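Local coordinates for antifreeze protein (Marinomonas primoryensis, PDB 3P4G) that binds ice, apparently through anchored clathrate-like waters, on a right-handed beta-helix that depends on calcium ions, at residues Gly206-Glu211 with Gly229-Gly234; Gly236-Arg241 with Gly257-Ile262; Ala250-Gly255 with Gly269-Asn274. All blocks are in the same frame, centred on the assembly; numbering follows the deposited sequence.

Contact 1: residues Gly206-Glu211 with Gly229-Gly234; sequences GDLFGE and GNIQGG. With CA (calcium ion), chain N; CA (calcium ion), chain O.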
loop_
_atom_site.group_PDB
_atom_site.type_symbol
_atom_site.label_atom_id
_atom_site.label_comp_id
_atom_site.label_asym_id
_atom_site.label_seq_id
_atom_site.Cartn_x
_atom_site.Cartn_y
_atom_site.Cartn_z
ATOM N N GLY A 206 6.711 9.614 4.698
ATOM C CA GLY A 206 7.280 10.702 3.914
ATOM C C GLY A 206 6.137 11.615 3.466
ATOM O O GLY A 206 5.142 11.793 4.197
ATOM N N ASP A 207 6.280 12.182 2.267
ATOM C CA ASP A 207 5.372 13.210 1.791
ATOM C C ASP A 207 4.311 12.568 0.903
ATOM O O ASP A 207 4.493 11.426 0.474
ATOM C CB ASP A 207 6.162 14.187 0.929
ATOM C CG ASP A 207 7.301 14.836 1.699
ATOM O OD1 ASP A 207 7.119 15.124 2.892
ATOM O OD2 ASP A 207 8.380 15.011 1.115
ATOM N N LEU A 208 3.192 13.277 0.721
ATOM C CA LEU A 208 2.163 12.887 -0.248
ATOM C C LEU A 208 2.120 13.900 -1.377
ATOM O O LEU A 208 1.577 15.019 -1.196
ATOM C CB LEU A 208 0.783 12.826 0.418
ATOM C CG LEU A 208 -0.385 12.502 -0.516
ATOM C CD1 LEU A 208 -0.163 11.201 -1.272
ATOM C CD2 LEU A 208 -1.722 12.454 0.257
ATOM N N PHE A 209 2.739 13.533 -2.510
ATOM C CA PHE A 209 2.695 14.318 -3.735
ATOM C C PHE A 209 1.689 13.713 -4.730
ATOM O O PHE A 209 1.230 14.430 -5.645
ATOM C CB PHE A 209 4.085 14.417 -4.381
ATOM C CG PHE A 209 5.147 15.030 -3.493
ATOM C CD1 PHE A 209 4.822 16.003 -2.549
ATOM C CD2 PHE A 209 6.460 14.646 -3.636
ATOM C CE1 PHE A 209 5.833 16.565 -1.752
ATOM C CE2 PHE A 209 7.493 15.223 -2.862
ATOM C CZ PHE A 209 7.171 16.182 -1.929
ATOM N N GLY A 210 1.359 12.424 -4.568
ATOM C CA GLY A 210 0.327 11.727 -5.413
ATOM C C GLY A 210 -1.054 11.774 -4.772
ATOM O O GLY A 210 -1.475 12.823 -4.285
ATOM N N GLU A 211 -1.753 10.649 -4.746
ATOM C CA GLU A 211 -3.126 10.604 -4.252
ATOM C C GLU A 211 -3.327 9.442 -3.290
ATOM O O GLU A 211 -2.714 8.360 -3.457
ATOM C CB GLU A 211 -4.099 10.432 -5.436
ATOM C CG GLU A 211 -3.990 11.581 -6.486
ATOM C CD GLU A 211 -5.176 11.615 -7.405
ATOM O OE1 GLU A 211 -5.484 10.565 -8.024
ATOM O OE2 GLU A 211 -5.806 12.685 -7.494
ATOM N N GLY A 229 -0.525 16.703 -2.774
ATOM C CA GLY A 229 -1.421 15.967 -3.683
ATOM C C GLY A 229 -2.845 15.900 -3.101
ATOM O O GLY A 229 -3.304 16.851 -2.452
ATOM N N ASN A 230 -3.532 14.790 -3.289
ATOM C CA ASN A 230 -4.948 14.740 -2.934
ATOM C C ASN A 230 -5.198 13.659 -1.927
ATOM O O ASN A 230 -4.647 12.577 -2.038
ATOM C CB ASN A 230 -5.795 14.471 -4.169
ATOM C CG ASN A 230 -5.661 15.558 -5.205
ATOM O OD1 ASN A 230 -5.590 15.280 -6.411
ATOM N ND2 ASN A 230 -5.616 16.791 -4.760
ATOM N N ILE A 231 -6.086 13.937 -0.983
ATOM C CA ILE A 231 -6.573 12.905 -0.056
ATOM C C ILE A 231 -8.111 12.906 -0.136
ATOM O O ILE A 231 -8.722 13.970 0.001
ATOM C CB ILE A 231 -6.173 13.200 1.418
ATOM C CG1 ILE A 231 -4.660 13.237 1.611
ATOM C CG2 ILE A 231 -6.841 12.141 2.403
ATOM C CD1 ILE A 231 -4.208 13.732 3.018
ATOM N N GLN A 232 -8.712 11.726 -0.351
ATOM C CA GLN A 232 -10.158 11.549 -0.262
ATOM C C GLN A 232 -10.432 10.582 0.892
ATOM O O GLN A 232 -9.863 9.497 0.901
ATOM C CB GLN A 232 -10.680 10.967 -1.603
ATOM C CG GLN A 232 -12.135 10.585 -1.595
ATOM C CD GLN A 232 -13.039 11.760 -1.237
ATOM O OE1 GLN A 232 -13.705 11.781 -0.189
ATOM N NE2 GLN A 232 -13.066 12.753 -2.133
ATOM N N GLY A 233 -11.268 10.971 1.849
ATOM C CA GLY A 233 -11.618 10.060 2.952
ATOM C C GLY A 233 -12.636 9.049 2.444
ATOM O O GLY A 233 -12.692 7.908 2.972
ATOM N N GLY A 234 -13.430 9.482 1.458
ATOM C CA GLY A 234 -14.520 8.668 0.877
ATOM C C GLY A 234 -15.738 8.666 1.801
ATOM O O GLY A 234 -15.790 9.442 2.784
HETATM CA CA CA N . -13.923 6.196 4.035
HETATM CA CA CA O . -15.904 10.335 5.051
#
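The carboxylate of E211 and the amide of N230 lie side by side and point the same way, their planes turned 59° apart. E211 OE2 and N230 OD1 come to within 2.8 Å of each other. As both are acceptors, no hydrogen bond joins them, and so close a pair is best treated as doubtful; the amide may be turned the other way. The charge of E211 is answered instead by K192, which forms a salt bridge with OE1. Polar ends suit this flank because it is only partly buried. On the ring of F209, one face receives CB of D207, offset toward the rim.

Backbone bonds join the two turns: G229 N donates to L208 O at 3.1 Å and N230 N to G210 O at 3.0 Å. Having no side chain, G229 brings its CA to 3.2 Å from G210 O. Inside, L208 holds CG anti to its backbone N (chi1 177°), which carries CD2 to a tight 3.3 Å from CG1 of I231. These branched aliphatic chains fill the interior of the beta-helix, where L208 leans on I223, and I231 reaches I221 and V240 of strands 220-223 and 239-242 and I252 of the adjoining strand 251-253.

Contact 2: residues Gly236-Arg241 with Gly257-Ile262; sequences GNDIVR and GDDVLI. With CA (calcium ion), chain O; CA (calcium ion), chain P; CA (calcium ion), chain N.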
loop_
_atom_site.group_PDB
_atom_site.type_symbol
_atom_site.label_atom_id
_atom_site.label_comp_id
_atom_site.label_asym_id
_atom_site.label_seq_id
_atom_site.Cartn_x
_atom_site.Cartn_y
_atom_site.Cartn_z
ATOM N N GLY A 236 -18.170 7.054 4.753
ATOM C CA GLY A 236 -17.742 6.524 6.041
ATOM C C GLY A 236 -17.254 7.649 6.932
ATOM O O GLY A 236 -17.000 8.808 6.500
ATOM N N ASN A 237 -17.066 7.292 8.190
ATOM C CA ASN A 237 -16.622 8.256 9.225
ATOM C C ASN A 237 -15.118 8.100 9.422
ATOM O O ASN A 237 -14.656 7.173 10.103
ATOM C CB ASN A 237 -17.378 7.969 10.511
ATOM C CG ASN A 237 -18.876 7.877 10.274
ATOM O OD1 ASN A 237 -19.426 8.653 9.491
ATOM N ND2 ASN A 237 -19.545 6.887 10.909
ATOM N N ASP A 238 -14.367 8.953 8.729
ATOM C CA ASP A 238 -12.913 8.832 8.572
ATOM C C ASP A 238 -12.149 9.792 9.481
ATOM O O ASP A 238 -12.667 10.811 9.895
ATOM C CB ASP A 238 -12.565 9.156 7.120
ATOM C CG ASP A 238 -13.389 8.311 6.147
ATOM O OD1 ASP A 238 -13.189 7.061 6.179
ATOM O OD2 ASP A 238 -14.148 8.834 5.296
ATOM N N ILE A 239 -10.882 9.487 9.702
ATOM C CA ILE A 239 -9.997 10.439 10.376
ATOM C C ILE A 239 -8.720 10.593 9.521
ATOM O O ILE A 239 -8.105 9.575 9.102
ATOM C CB ILE A 239 -9.656 10.053 11.842
ATOM C CG1 ILE A 239 -8.710 11.141 12.387
ATOM C CG2 ILE A 239 -8.958 8.635 11.944
ATOM C CD1 ILE A 239 -8.702 11.227 13.954
ATOM N N VAL A 240 -8.373 11.826 9.210
ATOM C CA VAL A 240 -7.171 12.134 8.431
ATOM C C VAL A 240 -6.295 13.002 9.298
ATOM O O VAL A 240 -6.775 13.996 9.883
ATOM C CB VAL A 240 -7.530 12.861 7.113
ATOM C CG1 VAL A 240 -6.265 13.282 6.334
ATOM C CG2 VAL A 240 -8.417 11.943 6.193
ATOM N N ARG A 241 -5.016 12.655 9.381
ATOM C CA ARG A 241 -4.097 13.494 10.127
ATOM C C ARG A 241 -2.897 13.807 9.218
ATOM O O ARG A 241 -2.339 12.887 8.606
ATOM C CB ARG A 241 -3.621 12.789 11.376
ATOM C CG ARG A 241 -2.535 13.559 12.179
ATOM C CD ARG A 241 -2.709 13.311 13.646
ATOM N NE ARG A 241 -2.459 11.915 13.951
ATOM C CZ ARG A 241 -1.232 11.408 14.133
ATOM N NH1 ARG A 241 -0.182 12.216 14.030
ATOM N NH2 ARG A 241 -1.043 10.092 14.395
ATOM N N GLY A 257 -20.167 11.207 5.438
ATOM C CA GLY A 257 -19.881 10.689 6.776
ATOM C C GLY A 257 -19.367 11.790 7.686
ATOM O O GLY A 257 -19.065 12.902 7.243
ATOM N N ASP A 258 -19.144 11.434 8.899
ATOM C CA ASP A 258 -18.889 12.347 10.010
ATOM C C ASP A 258 -17.393 12.408 10.212
ATOM O O ASP A 258 -16.779 11.403 10.663
ATOM C CB ASP A 258 -19.598 11.888 11.286
ATOM C CG ASP A 258 -21.103 12.063 11.210
ATOM O OD1 ASP A 258 -21.574 12.788 10.309
ATOM O OD2 ASP A 258 -21.893 11.514 12.008
ATOM N N ASP A 259 -16.535 13.244 9.568
ATOM C CA ASP A 259 -15.087 13.059 9.449
ATOM C C ASP A 259 -14.284 13.995 10.321
ATOM O O ASP A 259 -14.780 15.055 10.724
ATOM C CB ASP A 259 -14.701 13.279 7.981
ATOM C CG ASP A 259 -15.443 12.324 7.070
ATOM O OD1 ASP A 259 -15.160 11.117 7.125
ATOM O OD2 ASP A 259 -16.317 12.768 6.315
ATOM N N VAL A 260 -13.025 13.631 10.576
ATOM C CA VAL A 260 -12.133 14.467 11.363
ATOM C C VAL A 260 -10.871 14.728 10.542
ATOM O O VAL A 260 -10.294 13.785 9.945
ATOM C CB VAL A 260 -11.745 13.757 12.714
ATOM C CG1 VAL A 260 -10.547 14.473 13.351
ATOM C CG2 VAL A 260 -13.023 13.684 13.630
ATOM N N LEU A 261 -10.437 15.988 10.508
ATOM C CA LEU A 261 -9.139 16.329 9.905
ATOM C C LEU A 261 -8.282 17.021 10.959
ATOM O O LEU A 261 -8.663 18.027 11.540
ATOM C CB LEU A 261 -9.338 17.256 8.694
ATOM C CG LEU A 261 -8.017 17.784 8.103
ATOM C CD1 LEU A 261 -7.152 16.631 7.554
ATOM C CD2 LEU A 261 -8.404 18.708 6.922
ATOM N N ILE A 262 -7.149 16.419 11.241
ATOM C CA ILE A 262 -6.142 17.018 12.112
ATOM C C ILE A 262 -4.968 17.489 11.310
ATOM O O ILE A 262 -4.313 16.707 10.628
ATOM C CB ILE A 262 -5.689 16.032 13.198
ATOM C CG1 ILE A 262 -6.904 15.677 14.069
ATOM C CG2 ILE A 262 -4.621 16.676 14.174
ATOM C CD1 ILE A 262 -6.694 14.463 14.780
HETATM CA CA CA O . -15.904 10.335 5.051
HETATM CA CA CA P . -17.925 14.455 5.850
HETATM CA CA CA N . -13.923 6.196 4.035
#
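G236 and D259 meet at a calcium ion, the middle one of three in a row, in a right-handed calcium-binding beta-helix with RTX-like repeats. The carbonyl O of G236 binds this ion at 2.4 Å, and the positive phi of the residue, easy for glycine, belongs to the tight turn around the metal. G234, L254 and T256 complete the site through their carbonyls.

N237 follows at an exposed turn. Its OD1 accepts the N-H of D258 in an almost straight bond (2.9 Å, 171°), tilted from the amide plane, so a short polar side chain ties one coil to the next.

D238 spans two ions, OD2 on the middle calcium and OD1 on the one before it. Its backbone N donates to D259 OD1 at 2.8 Å, on the anti side of that carboxylate. OD1 of D259 thus serves a metal and an N-H together. OD2 of D259 binds the following calcium and, at a longer 2.8 Å, the middle one too, so the carboxylate grips the middle ion with both oxygens. Carboxylates suit such bridging, and the cations probably keep both aspartates ionised.

From I239 on, the strands run parallel in register, 10° apart. I239 lies alongside V260, CD1 to CG1 at 3.8 Å, on a face that Y323 also touches. V240 turns inward, its CG1 3.7 Å from L261 CD1, and its backbone N and O bond to V260 and I262; beta-branched residues fit this extended backbone well. R241, whose guanidinium is held by E264, bends at chi2 (146°) and chi3 and lays its aliphatic part across I262, CD to CG2 at 3.9 Å.

Contact 3: residues Ala250-Gly255 with Gly269-Asn274; sequences ANISLG and GTVAGN. With CA (calcium ion), chain P; CA (calcium ion), chain O; CA (calcium ion), chain Q.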
loop_
_atom_site.group_PDB
_atom_site.type_symbol
_atom_site.label_atom_id
_atom_site.label_comp_id
_atom_site.label_asym_id
_atom_site.label_seq_id
_atom_site.Cartn_x
_atom_site.Cartn_y
_atom_site.Cartn_z
ATOM N N ALA A 250 -2.728 21.289 -2.710
ATOM C CA ALA A 250 -3.263 20.096 -2.125
ATOM C C ALA A 250 -4.791 20.196 -2.035
ATOM O O ALA A 250 -5.347 21.285 -1.874
ATOM C CB ALA A 250 -2.713 19.917 -0.742
ATOM N N ASN A 251 -5.458 19.042 -2.121
ATOM C CA ASN A 251 -6.897 18.980 -1.854
ATOM C C ASN A 251 -7.193 17.857 -0.890
ATOM O O ASN A 251 -6.831 16.714 -1.157
ATOM C CB ASN A 251 -7.685 18.739 -3.144
ATOM C CG ASN A 251 -9.171 18.854 -2.926
ATOM O OD1 ASN A 251 -9.775 17.983 -2.313
ATOM N ND2 ASN A 251 -9.765 19.947 -3.389
ATOM N N ILE A 252 -7.833 18.188 0.225
ATOM C CA ILE A 252 -8.209 17.144 1.213
ATOM C C ILE A 252 -9.705 17.190 1.327
ATOM O O ILE A 252 -10.251 18.180 1.853
ATOM C CB ILE A 252 -7.532 17.368 2.603
ATOM C CG1 ILE A 252 -6.015 17.339 2.448
ATOM C CG2 ILE A 252 -7.957 16.257 3.627
ATOM C CD1 ILE A 252 -5.219 17.833 3.684
ATOM N N SER A 253 -10.352 16.120 0.853
ATOM C CA SER A 253 -11.796 16.024 0.917
ATOM C C SER A 253 -12.183 14.804 1.763
ATOM O O SER A 253 -11.697 13.683 1.512
ATOM C CB SER A 253 -12.323 15.933 -0.494
ATOM O OG SER A 253 -12.105 17.180 -1.130
ATOM N N LEU A 254 -13.043 15.024 2.755
ATOM C CA LEU A 254 -13.313 13.969 3.728
ATOM C C LEU A 254 -14.471 13.063 3.340
ATOM O O LEU A 254 -14.616 11.962 3.907
ATOM C CB LEU A 254 -13.529 14.554 5.125
ATOM C CG LEU A 254 -12.307 15.337 5.638
ATOM C CD1 LEU A 254 -12.483 15.861 7.107
ATOM C CD2 LEU A 254 -10.986 14.549 5.512
ATOM N N GLY A 255 -15.246 13.508 2.356
ATOM C CA GLY A 255 -16.292 12.695 1.840
ATOM C C GLY A 255 -17.559 12.759 2.714
ATOM O O GLY A 255 -17.656 13.506 3.678
ATOM N N GLY A 269 -3.681 24.565 1.639
ATOM C CA GLY A 269 -4.444 23.869 0.586
ATOM C C GLY A 269 -5.941 23.893 0.768
ATOM O O GLY A 269 -6.441 24.539 1.678
ATOM N N THR A 270 -6.653 23.226 -0.133
ATOM C CA THR A 270 -8.140 23.201 -0.097
ATOM C C THR A 270 -8.583 22.046 0.802
ATOM O O THR A 270 -8.102 20.900 0.649
ATOM C CB THR A 270 -8.706 23.035 -1.536
ATOM O OG1 THR A 270 -8.362 24.210 -2.288
ATOM C CG2 THR A 270 -10.299 22.832 -1.567
ATOM N N VAL A 271 -9.497 22.328 1.720
ATOM C CA VAL A 271 -9.966 21.285 2.656
ATOM C C VAL A 271 -11.486 21.318 2.718
ATOM O O VAL A 271 -12.097 22.402 2.747
ATOM C CB VAL A 271 -9.373 21.412 4.106
ATOM C CG1 VAL A 271 -7.870 21.208 4.094
ATOM C CG2 VAL A 271 -9.724 22.796 4.783
ATOM N N ALA A 272 -12.086 20.133 2.686
ATOM C CA ALA A 272 -13.567 20.011 2.721
ATOM C C ALA A 272 -14.020 18.893 3.606
ATOM O O ALA A 272 -13.536 17.757 3.510
ATOM C CB ALA A 272 -14.138 19.830 1.300
ATOM N N GLY A 273 -14.957 19.207 4.486
ATOM C CA GLY A 273 -15.623 18.167 5.295
ATOM C C GLY A 273 -16.618 17.366 4.439
ATOM O O GLY A 273 -16.869 16.158 4.733
ATOM N N ASN A 274 -17.143 18.045 3.391
ATOM C CA ASN A 274 -18.231 17.547 2.543
ATOM C C ASN A 274 -19.449 17.248 3.437
ATOM O O ASN A 274 -19.571 17.844 4.525
ATOM C CB ASN A 274 -17.764 16.301 1.746
ATOM C CG ASN A 274 -16.582 16.620 0.826
ATOM O OD1 ASN A 274 -15.578 15.964 0.906
ATOM N ND2 ASN A 274 -16.715 17.650 -0.042
HETATM CA CA CA P . -17.925 14.455 5.850
HETATM CA CA CA O . -15.904 10.335 5.051
HETATM CA CA CA Q . -19.987 18.742 6.679
HETATM O O HOH W 1 -5.964 23.365 -3.769
HETATM O O HOH W 2 -14.446 18.310 -1.754
HETATM O O HOH W 3 -18.355 20.289 5.838
HETATM O O HOH W 4 -22.076 19.218 5.436
#
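N274 reaches back from the last coil of this pair onto G255, and its side chain can be followed outward. CB rests 3.4 Å from the carbonyl O of G255, and CG stands near the nitrogen of the same residue. With CG anti to the carbonyl carbon (chi1 -61°), the amide is swung over the neighbouring turn, where OD1 takes the N-H of G255 at 2.9 Å, in the amide plane and on a lone pair. OD1 also approaches S253 CB. At the tip, ND2 donates to a water at 2.9 Å, which in turn donates to S253 OG; since S253 was modelled in two conformers, this bridge holds for one of them. Asparagine suits the site because it offers an acceptor and a donor on one short, flat group.

The segments are consecutive rungs on one face of the calcium-binding beta-helix, parallel strands 251-253 and 270-272 whose axes are 4.7 Å apart. Backbone bonds alternate between them, from T270 N to A250 O through to L254 N to A272 O. I252 and V271 point inward, CB to CG1 at 4.1 Å, onto L261 of the other face; V271 and L254 also touch F303. Outward, OG1 of the exposed T270 donates to a water, which donates to A250 O at 2.9 Å, so the water bridges the two strands where they begin.

At the turn, G255 O and G273 O lie 3.0 Å apart because both bind one calcium ion, shared with D259 and D278; at G255 the positive phi, and a calcium beside the place of a CB, suit glycine. The carbonyl O of N274 binds the next calcium, whose shell D278 and two waters help to fill.

Overall arrangement
Contacts 1 and 3 lie on the same face of the beta-helix, their centres 10 Å apart, and meet where strands 230-232 and 251-253 pair. Contact 2 belongs to the other face, joining strands 239-242 and 260-263. Its centre is 14 Å from that of contact 1 and 10 Å from that of contact 3. Along the chain contact 1 closes first; contacts 2 and 3 then alternate, each coil passing from one face to the other. The faces press together inside through I231, V240 and L254, and meet at one edge at shared calcium ions: one touches all three contacts, another contacts 2 and 3. The metals thus tie successive coils into a regular, repeating surface, consistent with a calcium-dependent ice binder.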